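Local coordinates for protein endo-1,3-beta-glucanase (Streptomyces sioyaensis, PDB 3DGT) that probably hydrolyses internal beta-1,3 linkages of 1,3-beta-glucans, with a glycoside hydrolase family 16 catalytic domain as the piece present here, at residues Thr88-Gln93 against Leu126-Arg131; Met195-Ser200 against His234-Ile239; Ile70-Asp75 against Trp80-Ile85. All coordinates share one frame; numbering follows the deposited sequence.

Contact 1 (Thr88-Gln93 against Leu126-Arg131)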
loop_
_atom_site.group_PDB
_atom_site.type_symbol
_atom_site.label_atom_id
_atom_site.label_comp_id
_atom_site.label_asym_id
_atom_site.label_seq_id
_atom_site.Cartn_x
_atom_site.Cartn_y
_atom_site.Cartn_z
ATOM N N THR A 88 1.982 -11.507 -7.338
ATOM C CA THR A 88 2.865 -12.215 -8.255
ATOM C C THR A 88 2.984 -11.419 -9.555
ATOM O O THR A 88 4.061 -11.352 -10.146
ATOM C CB THR A 88 2.335 -13.616 -8.549
ATOM O OG1 THR A 88 0.959 -13.527 -8.899
ATOM C CG2 THR A 88 2.442 -14.489 -7.311
ATOM N N ARG A 89 1.873 -10.814 -9.983
ATOM C CA ARG A 89 1.845 -9.999 -11.192
ATOM C C ARG A 89 2.542 -8.652 -11.008
ATOM O O ARG A 89 2.432 -7.999 -9.968
ATOM C CB ARG A 89 0.400 -9.801 -11.629
ATOM C CG ARG A 89 -0.244 -11.053 -12.188
ATOM C CD ARG A 89 -1.706 -10.825 -12.522
ATOM N NE ARG A 89 -1.860 -9.898 -13.642
ATOM C CZ ARG A 89 -3.039 -9.501 -14.115
ATOM N NH1 ARG A 89 -4.175 -9.948 -13.573
ATOM N NH2 ARG A 89 -3.080 -8.663 -15.143
ATOM N N THR A 90 3.245 -8.246 -12.061
ATOM C CA THR A 90 3.960 -6.980 -12.105
ATOM C C THR A 90 3.538 -6.151 -13.312
ATOM O O THR A 90 4.168 -5.142 -13.610
ATOM C CB THR A 90 5.486 -7.185 -12.214
ATOM O OG1 THR A 90 5.795 -7.920 -13.408
ATOM C CG2 THR A 90 6.022 -7.931 -11.014
ATOM N N ASP A 91 2.468 -6.562 -13.982
ATOM C CA ASP A 91 2.163 -6.041 -15.323
ATOM C C ASP A 91 1.192 -4.863 -15.371
ATOM O O ASP A 91 0.980 -4.301 -16.440
ATOM C CB ASP A 91 1.639 -7.164 -16.217
ATOM C CG ASP A 91 0.404 -7.820 -15.655
ATOM O OD1 ASP A 91 0.562 -8.742 -14.824
ATOM O OD2 ASP A 91 -0.721 -7.424 -16.045
ATOM N N PHE A 92 0.603 -4.499 -14.230
ATOM C CA PHE A 92 -0.467 -3.497 -14.177
ATOM C C PHE A 92 -0.027 -2.143 -14.721
ATOM O O PHE A 92 0.849 -1.502 -14.154
ATOM C CB PHE A 92 -0.974 -3.327 -12.743
ATOM C CG PHE A 92 -1.395 -4.624 -12.079
ATOM C CD1 PHE A 92 -2.312 -5.472 -12.684
ATOM C CD2 PHE A 92 -0.879 -4.983 -10.837
ATOM C CE1 PHE A 92 -2.707 -6.663 -12.064
ATOM C CE2 PHE A 92 -1.267 -6.172 -10.206
ATOM C CZ PHE A 92 -2.175 -7.013 -10.826
ATOM N N GLN A 93 -0.651 -1.741 -15.828
ATOM C CA GLN A 93 -0.352 -0.503 -16.546
ATOM C C GLN A 93 -1.400 -0.339 -17.635
ATOM O O GLN A 93 -1.553 -1.230 -18.472
ATOM C CB GLN A 93 1.038 -0.572 -17.198
ATOM C CG GLN A 93 1.409 0.676 -18.011
ATOM C CD GLN A 93 2.693 0.524 -18.801
ATOM O OE1 GLN A 93 3.227 -0.572 -18.937
ATOM N NE2 GLN A 93 3.179 1.629 -19.342
ATOM N N LEU A 126 4.658 -0.547 -6.546
ATOM C CA LEU A 126 6.051 -0.291 -6.871
ATOM C C LEU A 126 6.320 -0.687 -8.322
ATOM O O LEU A 126 5.781 -1.683 -8.807
ATOM C CB LEU A 126 6.934 -1.074 -5.891
ATOM C CG LEU A 126 8.386 -0.710 -5.624
ATOM C CD1 LEU A 126 8.607 0.798 -5.470
ATOM C CD2 LEU A 126 8.825 -1.457 -4.374
ATOM N N GLY A 127 7.104 0.120 -9.031
ATOM C CA GLY A 127 7.389 -0.165 -10.440
ATOM C C GLY A 127 8.032 -1.522 -10.635
ATOM O O GLY A 127 8.918 -1.912 -9.873
ATOM N N ALA A 128 7.599 -2.228 -11.678
ATOM C CA ALA A 128 8.075 -3.588 -11.949
ATOM C C ALA A 128 9.610 -3.754 -11.946
ATOM O O ALA A 128 10.101 -4.761 -11.420
ATOM C CB ALA A 128 7.472 -4.114 -13.251
ATOM N N PRO A 129 10.370 -2.800 -12.537
ATOM C CA PRO A 129 11.833 -2.990 -12.502
ATOM C C PRO A 129 12.472 -3.062 -11.120
ATOM O O PRO A 129 13.636 -3.462 -11.023
ATOM C CB PRO A 129 12.369 -1.791 -13.300
ATOM C CG PRO A 129 11.213 -1.438 -14.228
ATOM C CD PRO A 129 10.005 -1.617 -13.341
ATOM N N PHE A 130 11.745 -2.692 -10.065
ATOM C CA PHE A 130 12.275 -2.832 -8.706
ATOM C C PHE A 130 12.453 -4.302 -8.326
ATOM O O PHE A 130 13.406 -4.661 -7.615
ATOM C CB PHE A 130 11.346 -2.132 -7.705
ATOM C CG PHE A 130 11.865 -2.107 -6.285
ATOM C CD1 PHE A 130 11.573 -3.136 -5.395
ATOM C CD2 PHE A 130 12.616 -1.031 -5.833
ATOM C CE1 PHE A 130 12.042 -3.101 -4.079
ATOM C CE2 PHE A 130 13.086 -0.989 -4.512
ATOM C CZ PHE A 130 12.788 -2.023 -3.636
ATOM N N ARG A 131 11.544 -5.156 -8.782
ATOM C CA ARG A 131 11.592 -6.559 -8.379
ATOM C C ARG A 131 12.843 -7.235 -8.921
ATOM O O ARG A 131 13.131 -7.164 -10.117
ATOM C CB ARG A 131 10.342 -7.304 -8.845
ATOM C CG ARG A 131 10.334 -8.786 -8.463
ATOM C CD ARG A 131 8.953 -9.397 -8.607
ATOM N NE ARG A 131 8.026 -8.917 -7.591
ATOM C CZ ARG A 131 6.738 -9.249 -7.534
ATOM N NH1 ARG A 131 6.204 -10.056 -8.441
ATOM N NH2 ARG A 131 5.988 -8.756 -6.567
#

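Contact 2 (Met195-Ser200 against His234-Ile239)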
loop_
_atom_site.group_PDB
_atom_site.type_symbol
_atom_site.label_atom_id
_atom_site.label_comp_id
_atom_site.label_asym_id
_atom_site.label_seq_id
_atom_site.Cartn_x
_atom_site.Cartn_y
_atom_site.Cartn_z
ATOM N N MET A 195 -6.536 4.365 -6.601
ATOM C CA MET A 195 -5.624 5.111 -7.448
ATOM C C MET A 195 -6.143 4.978 -8.872
ATOM O O MET A 195 -6.313 3.860 -9.362
ATOM C CB MET A 195 -4.223 4.510 -7.320
ATOM C CG MET A 195 -3.097 5.250 -8.049
ATOM S SD MET A 195 -3.111 5.077 -9.856
ATOM C CE MET A 195 -3.000 3.308 -10.063
ATOM N N GLU A 196 -6.438 6.114 -9.511
ATOM C CA GLU A 196 -6.745 6.125 -10.934
ATOM C C GLU A 196 -5.573 6.713 -11.718
ATOM O O GLU A 196 -5.116 7.825 -11.448
ATOM C CB GLU A 196 -8.043 6.875 -11.250
ATOM C CG GLU A 196 -8.317 6.953 -12.757
ATOM C CD GLU A 196 -9.579 7.701 -13.099
ATOM O OE1 GLU A 196 -10.674 7.171 -12.856
ATOM O OE2 GLU A 196 -9.476 8.811 -13.642
ATOM N N TRP A 197 -5.100 5.930 -12.680
ATOM C CA TRP A 197 -3.974 6.272 -13.521
ATOM C C TRP A 197 -4.573 6.572 -14.889
ATOM O O TRP A 197 -5.079 5.671 -15.574
ATOM C CB TRP A 197 -3.057 5.060 -13.556
ATOM C CG TRP A 197 -1.763 5.133 -14.331
ATOM C CD1 TRP A 197 -1.316 6.122 -15.172
ATOM C CD2 TRP A 197 -0.785 4.097 -14.369
ATOM N NE1 TRP A 197 -0.086 5.763 -15.702
ATOM C CE2 TRP A 197 0.250 4.521 -15.225
ATOM C CE3 TRP A 197 -0.679 2.847 -13.738
ATOM C CZ2 TRP A 197 1.377 3.733 -15.473
ATOM C CZ3 TRP A 197 0.432 2.063 -13.989
ATOM C CH2 TRP A 197 1.449 2.513 -14.841
ATOM N N ASP A 198 -4.543 7.851 -15.254
ATOM C CA ASP A 198 -5.263 8.376 -16.409
ATOM C C ASP A 198 -4.294 8.737 -17.534
ATOM O O ASP A 198 -3.594 9.754 -17.471
ATOM C CB ASP A 198 -6.075 9.599 -15.966
ATOM C CG ASP A 198 -7.010 10.112 -17.032
ATOM O OD1 ASP A 198 -6.909 9.647 -18.186
ATOM O OD2 ASP A 198 -7.851 10.988 -16.712
ATOM N N ARG A 199 -4.251 7.891 -18.557
ATOM C CA ARG A 199 -3.416 8.162 -19.726
ATOM C C ARG A 199 -4.259 8.669 -20.894
ATOM O O ARG A 199 -3.819 8.617 -22.047
ATOM C CB ARG A 199 -2.642 6.898 -20.128
ATOM C CG ARG A 199 -1.678 6.401 -19.046
ATOM C CD ARG A 199 -0.835 5.243 -19.546
ATOM N NE ARG A 199 0.198 5.715 -20.467
ATOM C CZ ARG A 199 0.987 4.914 -21.177
ATOM N NH1 ARG A 199 0.833 3.598 -21.101
ATOM N NH2 ARG A 199 1.917 5.424 -21.978
ATOM N N SER A 200 -5.459 9.175 -20.595
ATOM C CA SER A 200 -6.379 9.641 -21.641
ATOM C C SER A 200 -6.264 11.132 -21.934
ATOM O O SER A 200 -6.916 11.622 -22.855
ATOM C CB SER A 200 -7.827 9.296 -21.284
ATOM O OG SER A 200 -8.348 10.179 -20.312
ATOM N N HIS A 234 6.022 1.372 -17.350
ATOM C CA HIS A 234 6.208 -0.027 -17.008
ATOM C C HIS A 234 5.012 -0.460 -16.177
ATOM O O HIS A 234 4.223 0.377 -15.729
ATOM C CB HIS A 234 7.498 -0.227 -16.197
ATOM C CG HIS A 234 7.704 0.795 -15.121
ATOM N ND1 HIS A 234 6.874 0.897 -14.028
ATOM C CD2 HIS A 234 8.645 1.759 -14.969
ATOM C CE1 HIS A 234 7.289 1.880 -13.250
ATOM N NE2 HIS A 234 8.363 2.421 -13.798
ATOM N N GLY A 235 4.885 -1.763 -15.969
ATOM C CA GLY A 235 3.934 -2.275 -14.996
ATOM C C GLY A 235 4.316 -1.918 -13.571
ATOM O O GLY A 235 5.413 -1.391 -13.300
ATOM N N PHE A 236 3.381 -2.195 -12.669
ATOM C CA PHE A 236 3.597 -2.119 -11.228
ATOM C C PHE A 236 3.110 -3.414 -10.595
ATOM O O PHE A 236 2.224 -4.081 -11.135
ATOM C CB PHE A 236 2.793 -0.971 -10.609
ATOM C CG PHE A 236 3.371 0.398 -10.830
ATOM C CD1 PHE A 236 3.276 1.028 -12.069
ATOM C CD2 PHE A 236 3.969 1.090 -9.783
ATOM C CE1 PHE A 236 3.796 2.312 -12.264
ATOM C CE2 PHE A 236 4.487 2.371 -9.970
ATOM C CZ PHE A 236 4.400 2.983 -11.209
ATOM N N PHE A 237 3.698 -3.765 -9.454
ATOM C CA PHE A 237 3.094 -4.747 -8.561
ATOM C C PHE A 237 2.473 -4.040 -7.354
ATOM O O PHE A 237 2.775 -2.871 -7.088
ATOM C CB PHE A 237 4.081 -5.861 -8.156
ATOM C CG PHE A 237 5.415 -5.369 -7.645
ATOM C CD1 PHE A 237 6.450 -5.063 -8.526
ATOM C CD2 PHE A 237 5.657 -5.251 -6.278
ATOM C CE1 PHE A 237 7.694 -4.625 -8.045
ATOM C CE2 PHE A 237 6.901 -4.808 -5.798
ATOM C CZ PHE A 237 7.916 -4.497 -6.686
ATOM N N VAL A 238 1.575 -4.745 -6.670
ATOM C CA VAL A 238 0.820 -4.216 -5.531
ATOM C C VAL A 238 1.338 -4.864 -4.255
ATOM O O VAL A 238 1.658 -6.055 -4.247
ATOM C CB VAL A 238 -0.700 -4.499 -5.699
ATOM C CG1 VAL A 238 -1.481 -4.138 -4.427
ATOM C CG2 VAL A 238 -1.252 -3.756 -6.917
ATOM N N ILE A 239 1.422 -4.074 -3.188
ATOM C CA ILE A 239 1.911 -4.545 -1.887
ATOM C C ILE A 239 0.896 -4.208 -0.790
ATOM O O ILE A 239 0.315 -3.118 -0.790
ATOM C CB ILE A 239 3.296 -3.918 -1.526
ATOM C CG1 ILE A 239 4.327 -4.115 -2.647
ATOM C CG2 ILE A 239 3.831 -4.482 -0.210
ATOM C CD1 ILE A 239 4.429 -2.931 -3.608
#

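Contact 3 (Ile70-Asp75 against Trp80-Ile85)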
loop_
_atom_site.group_PDB
_atom_site.type_symbol
_atom_site.label_atom_id
_atom_site.label_comp_id
_atom_site.label_asym_id
_atom_site.label_seq_id
_atom_site.Cartn_x
_atom_site.Cartn_y
_atom_site.Cartn_z
ATOM N N ILE A 70 -3.865 -8.935 8.123
ATOM C CA ILE A 70 -2.435 -8.817 8.371
ATOM C C ILE A 70 -2.276 -8.314 9.796
ATOM O O ILE A 70 -2.675 -7.188 10.107
ATOM C CB ILE A 70 -1.695 -7.908 7.349
ATOM C CG1 ILE A 70 -1.792 -8.497 5.935
ATOM C CG2 ILE A 70 -0.231 -7.764 7.768
ATOM C CD1 ILE A 70 -1.192 -7.611 4.833
ATOM N N THR A 71 -1.722 -9.162 10.663
ATOM C CA THR A 71 -1.699 -8.883 12.098
ATOM C C THR A 71 -0.292 -8.798 12.684
ATOM O O THR A 71 0.412 -9.803 12.709
ATOM C CB THR A 71 -2.457 -9.978 12.883
ATOM O OG1 THR A 71 -3.717 -10.245 12.249
ATOM C CG2 THR A 71 -2.732 -9.497 14.274
ATOM N N PRO A 72 0.128 -7.611 13.155
ATOM C CA PRO A 72 1.388 -7.530 13.917
ATOM C C PRO A 72 1.310 -8.326 15.213
ATOM O O PRO A 72 0.277 -8.306 15.896
ATOM C CB PRO A 72 1.519 -6.028 14.222
ATOM C CG PRO A 72 0.703 -5.368 13.106
ATOM C CD PRO A 72 -0.482 -6.279 12.953
ATOM N N ARG A 73 2.394 -9.032 15.528
ATOM C CA ARG A 73 2.471 -9.834 16.749
ATOM C C ARG A 73 3.751 -9.512 17.494
ATOM O O ARG A 73 4.777 -9.223 16.878
ATOM C CB ARG A 73 2.472 -11.329 16.406
ATOM C CG ARG A 73 1.284 -11.824 15.599
ATOM C CD ARG A 73 -0.005 -11.803 16.401
ATOM N NE ARG A 73 -1.071 -12.409 15.612
ATOM C CZ ARG A 73 -2.310 -12.597 16.048
ATOM N NH1 ARG A 73 -2.665 -12.205 17.264
ATOM N NH2 ARG A 73 -3.198 -13.172 15.259
ATOM N N ARG A 74 3.686 -9.570 18.819
ATOM C CA ARG A 74 4.855 -9.355 19.664
ATOM C C ARG A 74 5.005 -10.567 20.569
ATOM O O ARG A 74 4.138 -10.824 21.408
ATOM C CB ARG A 74 4.671 -8.087 20.491
ATOM C CG ARG A 74 5.941 -7.530 21.117
ATOM C CD ARG A 74 5.580 -6.438 22.123
ATOM N NE ARG A 74 6.730 -5.670 22.601
ATOM C CZ ARG A 74 7.429 -5.977 23.686
ATOM N NH1 ARG A 74 7.125 -7.061 24.396
ATOM N NH2 ARG A 74 8.452 -5.214 24.044
ATOM N N ASP A 75 6.088 -11.318 20.395
ATOM C CA ASP A 75 6.259 -12.542 21.169
ATOM C C ASP A 75 6.718 -12.227 22.600
ATOM O O ASP A 75 6.939 -11.059 22.958
ATOM C CB ASP A 75 7.151 -13.585 20.436
ATOM C CG ASP A 75 8.622 -13.177 20.329
ATOM O OD1 ASP A 75 9.111 -12.314 21.091
ATOM O OD2 ASP A 75 9.313 -13.759 19.458
ATOM N N TRP A 80 8.891 -8.311 17.332
ATOM C CA TRP A 80 7.748 -8.023 16.472
ATOM C C TRP A 80 7.812 -8.789 15.170
ATOM O O TRP A 80 8.868 -8.877 14.544
ATOM C CB TRP A 80 7.662 -6.523 16.165
ATOM C CG TRP A 80 7.095 -5.703 17.291
ATOM C CD1 TRP A 80 7.795 -5.000 18.227
ATOM C CD2 TRP A 80 5.708 -5.511 17.592
ATOM N NE1 TRP A 80 6.926 -4.381 19.098
ATOM C CE2 TRP A 80 5.639 -4.679 18.729
ATOM C CE3 TRP A 80 4.512 -5.978 17.015
ATOM C CZ2 TRP A 80 4.426 -4.291 19.301
ATOM C CZ3 TRP A 80 3.298 -5.585 17.580
ATOM C CH2 TRP A 80 3.268 -4.741 18.711
ATOM N N THR A 81 6.669 -9.349 14.776
ATOM C CA THR A 81 6.491 -9.913 13.437
ATOM C C THR A 81 5.272 -9.288 12.795
ATOM O O THR A 81 4.393 -8.789 13.485
ATOM C CB THR A 81 6.314 -11.456 13.440
ATOM O OG1 THR A 81 5.280 -11.833 14.362
ATOM C CG2 THR A 81 7.623 -12.148 13.804
ATOM N N SER A 82 5.226 -9.290 11.465
ATOM C CA SER A 82 4.032 -8.853 10.760
ATOM C C SER A 82 3.999 -9.495 9.383
ATOM O O SER A 82 4.736 -10.450 9.127
ATOM C CB SER A 82 3.991 -7.328 10.663
ATOM O OG SER A 82 2.689 -6.902 10.299
ATOM N N GLY A 83 3.140 -8.980 8.507
ATOM C CA GLY A 83 2.994 -9.512 7.152
ATOM C C GLY A 83 3.207 -8.447 6.099
ATOM O O GLY A 83 2.924 -7.264 6.320
ATOM N N ARG A 84 3.716 -8.897 4.959
ATOM C CA ARG A 84 3.985 -8.057 3.782
ATOM C C ARG A 84 3.890 -8.948 2.564
ATOM O O ARG A 84 4.759 -9.798 2.337
ATOM C CB ARG A 84 5.386 -7.434 3.867
ATOM C CG ARG A 84 5.759 -6.530 2.700
ATOM C CD ARG A 84 7.133 -5.915 2.932
ATOM N NE ARG A 84 7.683 -5.277 1.732
ATOM C CZ ARG A 84 8.210 -4.051 1.698
ATOM N NH1 ARG A 84 8.266 -3.298 2.792
ATOM N NH2 ARG A 84 8.688 -3.575 0.549
ATOM N N ILE A 85 2.809 -8.785 1.808
ATOM C CA ILE A 85 2.586 -9.606 0.616
ATOM C C ILE A 85 2.546 -8.744 -0.629
ATOM O O ILE A 85 2.134 -7.584 -0.564
ATOM C CB ILE A 85 1.332 -10.503 0.731
ATOM C CG1 ILE A 85 0.042 -9.680 0.847
ATOM C CG2 ILE A 85 1.495 -11.471 1.901
ATOM C CD1 ILE A 85 -1.214 -10.554 0.769
HETATM O O HOH W 1 6.355 -11.984 16.916
HETATM O O HOH W 2 7.973 -3.112 21.542
#

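Contact 1 (Thr88-Gln93 against Leu126-Arg131)
The guanidinium of Arg131 is gripped by three groups at the end of strand 80-87 and the start of the 88-93 segment. NH2 forms a salt bridge with Glu86 OE1 and donates to Thr87 O. NH1 adds a bond to Thr88 O, with 3.0 Å between Arg131 NH1 and Thr88 O. This last bond is weak, because its N-H...O angle is only 123°, although the oxygen sits near the guanidinium plane, at its edge.

The methyl of Thr90 lies over one face of the same group, with CG2 3.3 Å from Arg131 NH1. Phe237 approaches from that side as well and makes a cation-pi contact. The arginine chain leaves CA with CG anti to the backbone N. It then bends at chi3 (-71°), which turns the guanidinium toward Thr88 and Thr90.

The second touch is made by Ala128. Its methyl meets the side chain of Thr90, with 3.8 Å between Ala128 CB and Thr90 CB, an apolar contact. The same methyl rests against a peptide oxygen, Ala128 CB being 3.5 Å from Thr90 O. Ala128 opens the short 3-10 turn 128-130 at the end of strand 119-127. Arg131 N closes back on Ala128 O at 3.0 Å, so the turn sets the distance between the alanine and the arginine.

The loop has its own brace facing away from this turn. Arg89 holds Asp91 side-on, with Arg89 NE 2.9 Å from Asp91 OD1 and Arg89 NH2 2.8 Å from Asp91 OD2. Both oxygens use their syn lone pairs.

The chemistry is thus shared between charge and packing. The carboxylate of Glu86 and the carbonyls of Thr87 and Thr88 probably balance the charge of Arg131 and fix the rotation of its guanidinium, with Phe237 and the Thr90 methyl over one face.

Contact 2 (Met195-Ser200 against His234-Ile239)
The interior of the family 16 beta-sandwich is bridged here by two aromatic side chains. Trp197 comes from strand 191-198 and Phe236 from the start of strand 236-244. Their backbones are far apart, 11.5 Å between Trp197 CA and Phe236 CA, so the tryptophan side chain spans most of the gap.

Trp197 projects the benzene part of its indole across. Its CG is anti to the backbone N (chi1 -178°), which sends the ring out from the strand. The far corner of the ring does the touching: Trp197 CH2 is 3.5 Å from Phe236 CE1, and Trp197 CZ3 is 3.6 Å from Phe236 CD1. The planes stand 87° apart and the ring centroids 5.3 Å apart. It is tight apolar packing through the CD1 and CE1 atoms of Phe236.

The indole also meets a carbonyl. His234 O lies 3.6 Å from Trp197 CH2, in the indole plane at the ring edge. The peptide oxygen therefore faces the C-H rim and not the pi cloud. The imidazole of His234 turns back on its own chain, with His234 ND1 2.8 Å from Gly235 O. Its NE2 bonds to Asn230 O. With carbonyl oxygens at both nitrogens, the ring may be biased toward the protonated form.

At the end of strand 191-198 an Asx turn follows. Asp198 OD1 accepts from Ser200 N at 2.9 Å and also bonds Ser200 OG.

Strand 191-198 runs beside strands 99-107 and 205-210. Strand 236-244 lies between 80-87 and 119-127, just after helix 225-232. Pro94 and Gln93 pack on Trp197 from the loop before strand 99-107, and Met125 of strand 119-127 touches Phe236.

Contact 3 (Ile70-Asp75 against Trp80-Ile85)
This is a short antiparallel pairing near one end of the domain, where strand 68-74 turns back into strand 80-87. The two touching parts run 168° apart. Arg73 and Thr81 form the hydrogen-bonded pair: Arg73 N is 2.9 Å from Thr81 O, and Thr81 N is 2.8 Å from Arg73 O. Both bonds are nearly straight.

One residue further, Arg74 and Trp80 form a non-hydrogen-bonded pair with their side chains on one face. Arg74 CB sits over the six-membered ring of Trp80, 3.8 Å from its centroid and 3° off the normal, a CH-pi contact. The extended arginine chain then crosses the indole, and Arg74 CD is 3.7 Å from Trp80 CZ2. The guanidinium stands steeply to the ring, 83° between planes. A water accepts from both Arg74 NE and Trp80 NE1, joining the two ends.

Together these strands make a beta hairpin, closed by the loop between Asp75 and Trp80. On the face of Arg73 and Thr81, Arg73 CB packs 3.5 Å from Thr81 OG1. The guanidinium of Arg73 leads away to Ser58 O, while Thr81 OG1 bonds Asn59 ND2 and a second water.

Toward the interior the pairing gives way to packing. Pro72 CB leans on Trp80 CZ3, and Pro72 CG on Ser82 OG, which is bonded to Val242 O. Ile70 CG2 lies 3.5 Å from Gly83 O. The buried Gly83 N has no hydrogen-bond partner.

Contact 1 is a surface contact, contact 2 is buried, and contact 3 is largely buried with two exposed arginines, Arg73 and Arg74. Contacts 1 and 2 are neighbours: Ala128 N lies 2.8 Å from Gly235 O, a probable hydrogen bond just past the paired ends of strands 119-127 and 236-244. Contact 3 lies across the chain's centre from contact 2, yet Ile239 CG2 packs on Ile85 O, because strands 80-87 and 236-244 are adjacent. Contact 3 adjoins contact 1 only in sequence. The chemistry follows position. Backbone pairing rules the hairpin, aromatic packing spans the sandwich interior, and an arginine with a weak carbonyl bond joins the outer loops.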